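Local coordinates for DspB (Aggregatibacter actinomycetemcomitans, PDB 1YHT), which probably hydrolyses the N-acetylglucosamine polymer of biofilms as a glycoside hydrolase of family 20, a beta-N-acetylhexosaminidase, and so releases cells from the biofilm, at residues V134-L137 with Q138-S142; E194-T197 with Y198-L202; N271-S274 with Y275-Y278. One frame throughout, in Å; residues are numbered along the deposited sequence.

Interaction 1 (V134-L137 with Q138-S142); sequences VKYL and QGLKS
With chi1 of Y136 at -178°, CG stands opposite the backbone N and the ring swings toward the later turn, where its CE2 meets CD2 of L140 at 3.4 Å. The same methyl lies 3.8 Å from both CZ and OH of Y136, so it rests against the phenol end of the ring, which it approaches obliquely. L137 has a similar first torsion, 163°, but leaves the helix on another side and takes the aliphatic part of K141 instead: CD1 of L137 is 3.9 Å from CE of K141. K141 runs extended beyond CG, and this carries NZ past the leucine to a hydrogen bond with the carbonyl O of D146. Y136, L137 and L140 belong to the short helix 134-140, with K141 just after it; the helix follows helix 122-132 in the family 20 catalytic domain, a TIM barrel. L137 packs back on F125 and Q129 of that preceding helix, while Y136 and L140 both touch F159 of helix 154-171. The backbone bonds mix spans of four and three residues. Q138 N bonds to V134 O at 2.9 Å, and G139 N reaches K135 O and, weakly, Y136 O. L140 N bonds to L137 O, three residues back, at 3.0 Å; K141 N adds a weak bond to that same oxygen.

Interaction 2 (E194-T197 with Y198-L202); sequences EFIT and YANKL
F195 and A199 meet one helical turn apart, and the phenylalanine can be followed outward from its backbone. From CB, CG points away from the backbone N, anti to it (chi1 179°), and lies beside the carbonyl carbon, which sends the ring forward along the helix toward the next turn. CD1 comes first against the neighbouring aromatic, 4.1 Å from CD2 of Y198; CE1 stays near that same carbon, and the two side chains meet at a slant. At the tip, CZ is 4.0 Å from CB of A199. This methyl sits over one face of the F195 ring, 4.3 Å from its centroid and displaced toward the rim, a CH-pi contact. Beyond the helix F195 also meets the ring of F185, and M215 of strand 212-216 touches both F195 and A199.

On another side of the helix I196 and N200 run alongside each other, CG2 of I196 lying 3.6 Å from ND2 of N200. The amide finds its polar partners elsewhere: ND2 donates to Q227 O and OD1 accepts from N229 N, which fixes the amide's rotation. T197 and K201 also point the same way, with a looser contact between CG2 of T197 and CE of K201. Y198 turns inward among I157 and M160 of helix 154-171, and its OH is hydrogen-bonded to S117 OG. Four successive i to i+4 backbone bonds hold the turns together, the straightest from A199 N to F195 O, 2.8 Å long at 172°. With aromatics directed inward and T197 and K201 on more accessible sides, this is an amphipathic helix in a beta-alpha-beta unit of the TIM barrel, joining strand 177-181 to strand 212-216.

Interaction 3 (N271-S274 with Y275-Y278); sequences NYNS and YYLY. With ACY (acetic acid), chain B.
Just after barrel strand 269-271 of this TIM-barrel enzyme, N273 N-caps the short helix 274-277: its OD1 accepts a weak bond from Y275 N at 2.8 Å. With CG opposite the backbone N (chi1 -177°), the amide lies beside the first turn; its ND2 bonds to G309 O and V306 O. Just before it, N271 OD1 accepts from N273 N at 2.9 Å, an Asx turn. S274 OG is hydrogen-bonded to D242 OD2. Among the backbone bonds, L277 N meets N273 O at 2.8 Å, and a longer, weak one runs from Y278 N to S274 O. A water lies within hydrogen-bonding distance of the carbonyl oxygens of S274 and Y278.

Packing involves the Y276 and Y278 rings and L277. S274 CB stands over the middle of the Y278 ring, 3.5 Å from its centroid, as a CH-pi contact. At the Y276 ring, N273 ND2 lies in plane at the edge, near CD2. L277 turns CD1 to N271 O, 3.4 Å away.

The phenol of Y278, near a bound glycerol, donates from OH to O of an acetic acid molecule at 2.7 Å.

The three contacts follow one another along the chain, and none touches another. Interactions 1 and 2 are the nearer pair, with centres about 20 Å apart and nearest atoms about 8 Å apart; helix 154-171 lies between them, receiving Y136 and L140 from one and Y198 and K201 from the other. Interaction 3 sits about 35 Å from interaction 1, centre to centre, and about 26 Å from interaction 2. It follows barrel strand 269-271, at the end where TIM-barrel enzymes have their active sites; with acetic acid bonded to Y278 and glycerol near it, probably from the crystallisation liquor, this site probably lies by the catalytic pocket, whereas interactions 1 and 2 are helical packing around the barrel.

Interaction 1 (V134-L137 with Q138-S142)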
loop_
_atom_site.group_PDB
_atom_site.type_symbol
_atom_site.label_atom_id
_atom_site.label_comp_id
_atom_site.label_asym_id
_atom_site.label_seq_id
_atom_site.Cartn_x
_atom_site.Cartn_y
_atom_site.Cartn_z
ATOM N N VAL A 134 -4.787 -2.861 27.259
ATOM C CA VAL A 134 -5.903 -2.186 26.628
ATOM C C VAL A 134 -5.955 -0.713 26.987
ATOM O O VAL A 134 -6.265 0.071 26.118
ATOM C CB VAL A 134 -7.322 -2.877 26.833
ATOM C CG1 VAL A 134 -7.215 -4.420 26.956
ATOM C CG2 VAL A 134 -8.040 -2.300 27.957
ATOM N N LYS A 135 -5.629 -0.309 28.223
ATOM C CA LYS A 135 -5.717 1.135 28.543
ATOM C C LYS A 135 -4.707 1.954 27.735
ATOM O O LYS A 135 -5.000 3.083 27.282
ATOM C CB LYS A 135 -5.558 1.429 30.036
ATOM C CG LYS A 135 -6.609 0.736 30.963
ATOM C CD LYS A 135 -8.094 1.325 31.012
ATOM C CE LYS A 135 -8.785 0.903 32.385
ATOM N NZ LYS A 135 -10.290 1.036 32.601
ATOM N N TYR A 136 -3.507 1.402 27.585
ATOM C CA TYR A 136 -2.503 2.024 26.720
ATOM C C TYR A 136 -3.042 2.225 25.290
ATOM O O TYR A 136 -2.995 3.324 24.761
ATOM C CB TYR A 136 -1.197 1.211 26.690
ATOM C CG TYR A 136 -0.151 1.912 25.830
ATOM C CD1 TYR A 136 0.651 2.915 26.355
ATOM C CD2 TYR A 136 -0.027 1.606 24.488
ATOM C CE1 TYR A 136 1.573 3.559 25.571
ATOM C CE2 TYR A 136 0.866 2.246 23.696
ATOM C CZ TYR A 136 1.686 3.223 24.249
ATOM O OH TYR A 136 2.574 3.887 23.441
ATOM N N LEU A 137 -3.519 1.142 24.677
ATOM C CA LEU A 137 -4.087 1.195 23.323
ATOM C C LEU A 137 -5.222 2.243 23.205
ATOM O O LEU A 137 -5.247 3.058 22.262
ATOM C CB LEU A 137 -4.606 -0.186 22.899
ATOM C CG LEU A 137 -5.580 -0.182 21.673
ATOM C CD1 LEU A 137 -4.897 0.374 20.471
ATOM C CD2 LEU A 137 -6.138 -1.546 21.359
ATOM N N GLN A 138 -6.168 2.233 24.150
ATOM C CA GLN A 138 -7.304 3.164 24.053
ATOM C C GLN A 138 -6.805 4.613 24.095
ATOM O O GLN A 138 -7.363 5.484 23.424
ATOM C CB GLN A 138 -8.411 2.872 25.104
ATOM C CG GLN A 138 -9.091 1.469 24.905
ATOM C CD GLN A 138 -9.899 1.314 23.561
ATOM O OE1 GLN A 138 -10.683 2.195 23.182
ATOM N NE2 GLN A 138 -9.682 0.199 22.852
ATOM N N GLY A 139 -5.691 4.861 24.782
ATOM C CA GLY A 139 -5.154 6.217 24.846
ATOM C C GLY A 139 -4.574 6.772 23.546
ATOM O O GLY A 139 -4.376 7.973 23.403
ATOM N N LEU A 140 -4.260 5.883 22.618
ATOM C CA LEU A 140 -3.678 6.262 21.341
ATOM C C LEU A 140 -4.733 6.432 20.285
ATOM O O LEU A 140 -4.493 7.109 19.292
ATOM C CB LEU A 140 -2.728 5.188 20.854
ATOM C CG LEU A 140 -1.225 5.473 21.084
ATOM C CD1 LEU A 140 -0.913 6.465 22.232
ATOM C CD2 LEU A 140 -0.536 4.182 21.274
ATOM N N LYS A 141 -5.881 5.790 20.500
ATOM C CA LYS A 141 -7.002 5.849 19.558
ATOM C C LYS A 141 -7.762 7.154 19.545
ATOM O O LYS A 141 -7.780 7.888 20.530
ATOM C CB LYS A 141 -7.993 4.733 19.883
ATOM C CG LYS A 141 -7.521 3.345 19.477
ATOM C CD LYS A 141 -8.759 2.464 19.475
ATOM C CE LYS A 141 -8.462 1.063 19.154
ATOM N NZ LYS A 141 -9.747 0.341 19.271
ATOM N N SER A 142 -8.411 7.418 18.399
ATOM C CA SER A 142 -9.392 8.471 18.276
ATOM C C SER A 142 -10.469 8.196 19.326
ATOM O O SER A 142 -10.841 7.045 19.570
ATOM C CB SER A 142 -9.956 8.480 16.840
ATOM O OG SER A 142 -11.045 9.384 16.696
#

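Interaction 2 (E194-T197 with Y198-L202)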
loop_
_atom_site.group_PDB
_atom_site.type_symbol
_atom_site.label_atom_id
_atom_site.label_comp_id
_atom_site.label_asym_id
_atom_site.label_seq_id
_atom_site.Cartn_x
_atom_site.Cartn_y
_atom_site.Cartn_z
ATOM N N GLU A 194 -6.997 18.144 10.223
ATOM C CA GLU A 194 -5.941 17.557 11.058
ATOM C C GLU A 194 -5.117 16.500 10.316
ATOM O O GLU A 194 -3.978 16.230 10.681
ATOM C CB GLU A 194 -6.530 16.966 12.341
ATOM C CG GLU A 194 -7.033 18.012 13.302
ATOM C CD GLU A 194 -5.904 18.798 13.971
ATOM O OE1 GLU A 194 -4.729 18.298 14.027
ATOM O OE2 GLU A 194 -6.229 19.926 14.441
ATOM N N PHE A 195 -5.690 15.903 9.266
ATOM C CA PHE A 195 -4.957 14.955 8.461
ATOM C C PHE A 195 -3.779 15.623 7.757
ATOM O O PHE A 195 -2.703 15.050 7.683
ATOM C CB PHE A 195 -5.867 14.223 7.476
ATOM C CG PHE A 195 -5.119 13.246 6.619
ATOM C CD1 PHE A 195 -4.549 12.114 7.212
ATOM C CD2 PHE A 195 -4.894 13.510 5.265
ATOM C CE1 PHE A 195 -3.804 11.224 6.461
ATOM C CE2 PHE A 195 -4.142 12.611 4.465
ATOM C CZ PHE A 195 -3.586 11.473 5.058
ATOM N N ILE A 196 -3.967 16.846 7.248
ATOM C CA ILE A 196 -2.883 17.596 6.599
ATOM C C ILE A 196 -1.715 17.714 7.551
ATOM O O ILE A 196 -0.550 17.433 7.194
ATOM C CB ILE A 196 -3.322 19.017 6.217
ATOM C CG1 ILE A 196 -4.535 18.977 5.275
ATOM C CG2 ILE A 196 -2.157 19.833 5.643
ATOM C CD1 ILE A 196 -4.437 18.030 4.189
ATOM N N THR A 197 -2.036 18.122 8.771
ATOM C CA THR A 197 -1.041 18.300 9.803
ATOM C C THR A 197 -0.304 16.988 10.102
ATOM O O THR A 197 0.918 16.959 10.256
ATOM C CB THR A 197 -1.712 18.851 11.089
ATOM O OG1 THR A 197 -2.412 20.055 10.751
ATOM C CG2 THR A 197 -0.710 19.114 12.163
ATOM N N TYR A 198 -1.073 15.921 10.235
ATOM C CA TYR A 198 -0.556 14.593 10.568
ATOM C C TYR A 198 0.349 14.097 9.420
ATOM O O TYR A 198 1.467 13.686 9.636
ATOM C CB TYR A 198 -1.760 13.653 10.780
ATOM C CG TYR A 198 -1.440 12.180 11.034
ATOM C CD1 TYR A 198 -0.911 11.759 12.263
ATOM C CD2 TYR A 198 -1.679 11.211 10.050
ATOM C CE1 TYR A 198 -0.606 10.411 12.498
ATOM C CE2 TYR A 198 -1.359 9.855 10.275
ATOM C CZ TYR A 198 -0.831 9.460 11.507
ATOM O OH TYR A 198 -0.529 8.126 11.760
ATOM N N ALA A 199 -0.156 14.147 8.202
ATOM C CA ALA A 199 0.593 13.629 7.052
ATOM C C ALA A 199 1.859 14.473 6.841
ATOM O O ALA A 199 2.924 13.930 6.559
ATOM C CB ALA A 199 -0.270 13.616 5.803
ATOM N N ASN A 200 1.755 15.784 7.015
ATOM C CA ASN A 200 2.930 16.631 6.896
ATOM C C ASN A 200 3.971 16.237 7.942
ATOM O O ASN A 200 5.146 16.120 7.613
ATOM C CB ASN A 200 2.567 18.126 6.973
ATOM C CG ASN A 200 2.056 18.682 5.665
ATOM O OD1 ASN A 200 2.200 18.053 4.620
ATOM N ND2 ASN A 200 1.466 19.891 5.705
ATOM N N LYS A 201 3.543 15.984 9.171
ATOM C CA LYS A 201 4.500 15.649 10.250
ATOM C C LYS A 201 5.266 14.361 9.949
ATOM O O LYS A 201 6.492 14.247 10.172
ATOM C CB LYS A 201 3.820 15.574 11.616
ATOM C CG LYS A 201 3.641 16.939 12.263
ATOM C CD LYS A 201 2.805 16.860 13.516
ATOM C CE LYS A 201 2.778 18.199 14.261
ATOM N NZ LYS A 201 2.114 18.048 15.589
ATOM N N LEU A 202 4.516 13.419 9.389
ATOM C CA LEU A 202 5.065 12.122 8.966
ATOM C C LEU A 202 6.076 12.310 7.819
ATOM O O LEU A 202 7.186 11.758 7.862
ATOM C CB LEU A 202 3.901 11.178 8.630
ATOM C CG LEU A 202 3.371 10.228 9.713
ATOM C CD1 LEU A 202 3.324 10.702 11.183
ATOM C CD2 LEU A 202 2.167 9.451 9.297
#

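Interaction 3 (N271-S274 with Y275-Y278)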
loop_
_atom_site.group_PDB
_atom_site.type_symbol
_atom_site.label_atom_id
_atom_site.label_comp_id
_atom_site.label_asym_id
_atom_site.label_seq_id
_atom_site.Cartn_x
_atom_site.Cartn_y
_atom_site.Cartn_z
ATOM N N ASN A 271 -0.095 6.299 -11.052
ATOM C CA ASN A 271 -1.422 5.905 -11.382
ATOM C C ASN A 271 -1.658 4.471 -10.906
ATOM O O ASN A 271 -1.062 3.532 -11.398
ATOM C CB ASN A 271 -1.612 6.025 -12.908
ATOM C CG ASN A 271 -3.048 5.755 -13.362
ATOM O OD1 ASN A 271 -3.914 5.426 -12.554
ATOM N ND2 ASN A 271 -3.308 5.924 -14.675
ATOM N N TYR A 272 -2.543 4.321 -9.948
ATOM C CA TYR A 272 -2.886 3.021 -9.396
ATOM C C TYR A 272 -4.307 2.600 -9.816
ATOM O O TYR A 272 -4.853 1.656 -9.252
ATOM C CB TYR A 272 -2.776 3.067 -7.890
ATOM C CG TYR A 272 -1.396 2.751 -7.298
ATOM C CD1 TYR A 272 -0.270 3.475 -7.658
ATOM C CD2 TYR A 272 -1.238 1.748 -6.337
ATOM C CE1 TYR A 272 0.984 3.218 -7.076
ATOM C CE2 TYR A 272 0.008 1.515 -5.738
ATOM C CZ TYR A 272 1.125 2.247 -6.120
ATOM O OH TYR A 272 2.400 2.055 -5.527
ATOM N N ASN A 273 -4.888 3.344 -10.783
ATOM C CA ASN A 273 -6.298 3.150 -11.279
ATOM C C ASN A 273 -6.879 1.808 -10.918
ATOM O O ASN A 273 -6.519 0.810 -11.528
ATOM C CB ASN A 273 -6.337 3.323 -12.805
ATOM C CG ASN A 273 -7.753 3.213 -13.399
ATOM O OD1 ASN A 273 -8.638 2.583 -12.830
ATOM N ND2 ASN A 273 -7.946 3.824 -14.552
ATOM N N SER A 274 -7.807 1.783 -9.956
ATOM C CA SER A 274 -8.362 0.528 -9.443
ATOM C C SER A 274 -9.146 -0.256 -10.504
ATOM O O SER A 274 -9.174 -1.465 -10.476
ATOM C CB SER A 274 -9.242 0.765 -8.214
ATOM O OG SER A 274 -10.315 1.628 -8.540
ATOM N N TYR A 275 -9.737 0.414 -11.481
ATOM C CA TYR A 275 -10.449 -0.360 -12.500
ATOM C C TYR A 275 -9.562 -1.332 -13.276
ATOM O O TYR A 275 -9.945 -2.493 -13.446
ATOM C CB TYR A 275 -11.181 0.542 -13.466
ATOM C CG TYR A 275 -12.068 -0.241 -14.412
ATOM C CD1 TYR A 275 -13.316 -0.730 -14.003
ATOM C CD2 TYR A 275 -11.640 -0.527 -15.685
ATOM C CE1 TYR A 275 -14.118 -1.468 -14.869
ATOM C CE2 TYR A 275 -12.446 -1.237 -16.569
ATOM C CZ TYR A 275 -13.679 -1.679 -16.161
ATOM O OH TYR A 275 -14.415 -2.403 -17.062
ATOM N N TYR A 276 -8.418 -0.863 -13.775
ATOM C CA TYR A 276 -7.501 -1.704 -14.574
ATOM C C TYR A 276 -6.362 -2.367 -13.784
ATOM O O TYR A 276 -5.785 -3.372 -14.220
ATOM C CB TYR A 276 -6.852 -0.866 -15.674
ATOM C CG TYR A 276 -7.794 -0.550 -16.795
ATOM C CD1 TYR A 276 -8.210 -1.567 -17.664
ATOM C CD2 TYR A 276 -8.306 0.744 -16.974
ATOM C CE1 TYR A 276 -9.075 -1.303 -18.689
ATOM C CE2 TYR A 276 -9.172 1.022 -18.045
ATOM C CZ TYR A 276 -9.553 -0.008 -18.880
ATOM O OH TYR A 276 -10.425 0.215 -19.920
ATOM N N LEU A 277 -6.014 -1.751 -12.667
ATOM C CA LEU A 277 -4.778 -2.057 -11.986
ATOM C C LEU A 277 -4.933 -2.682 -10.616
ATOM O O LEU A 277 -3.925 -3.004 -10.001
ATOM C CB LEU A 277 -3.889 -0.813 -11.924
ATOM C CG LEU A 277 -3.628 -0.091 -13.244
ATOM C CD1 LEU A 277 -2.783 1.109 -13.019
ATOM C CD2 LEU A 277 -2.980 -0.954 -14.322
ATOM N N TYR A 278 -6.158 -2.872 -10.147
ATOM C CA TYR A 278 -6.420 -3.702 -8.952
ATOM C C TYR A 278 -6.867 -5.070 -9.422
ATOM O O TYR A 278 -7.688 -5.175 -10.338
ATOM C CB TYR A 278 -7.550 -3.136 -8.096
ATOM C CG TYR A 278 -7.167 -2.027 -7.151
ATOM C CD1 TYR A 278 -6.011 -1.257 -7.342
ATOM C CD2 TYR A 278 -8.002 -1.699 -6.092
ATOM C CE1 TYR A 278 -5.688 -0.252 -6.484
ATOM C CE2 TYR A 278 -7.695 -0.650 -5.259
ATOM C CZ TYR A 278 -6.536 0.045 -5.430
ATOM O OH TYR A 278 -6.210 1.046 -4.514
HETATM C C ACY B . -7.173 1.442 -1.151
HETATM O O ACY B . -7.658 1.002 -2.201
HETATM O OXT ACY B . -7.761 1.392 -0.039
HETATM C CH3 ACY B . -5.803 2.027 -1.230
HETATM O O HOH W 1 -10.277 -4.221 -10.859
#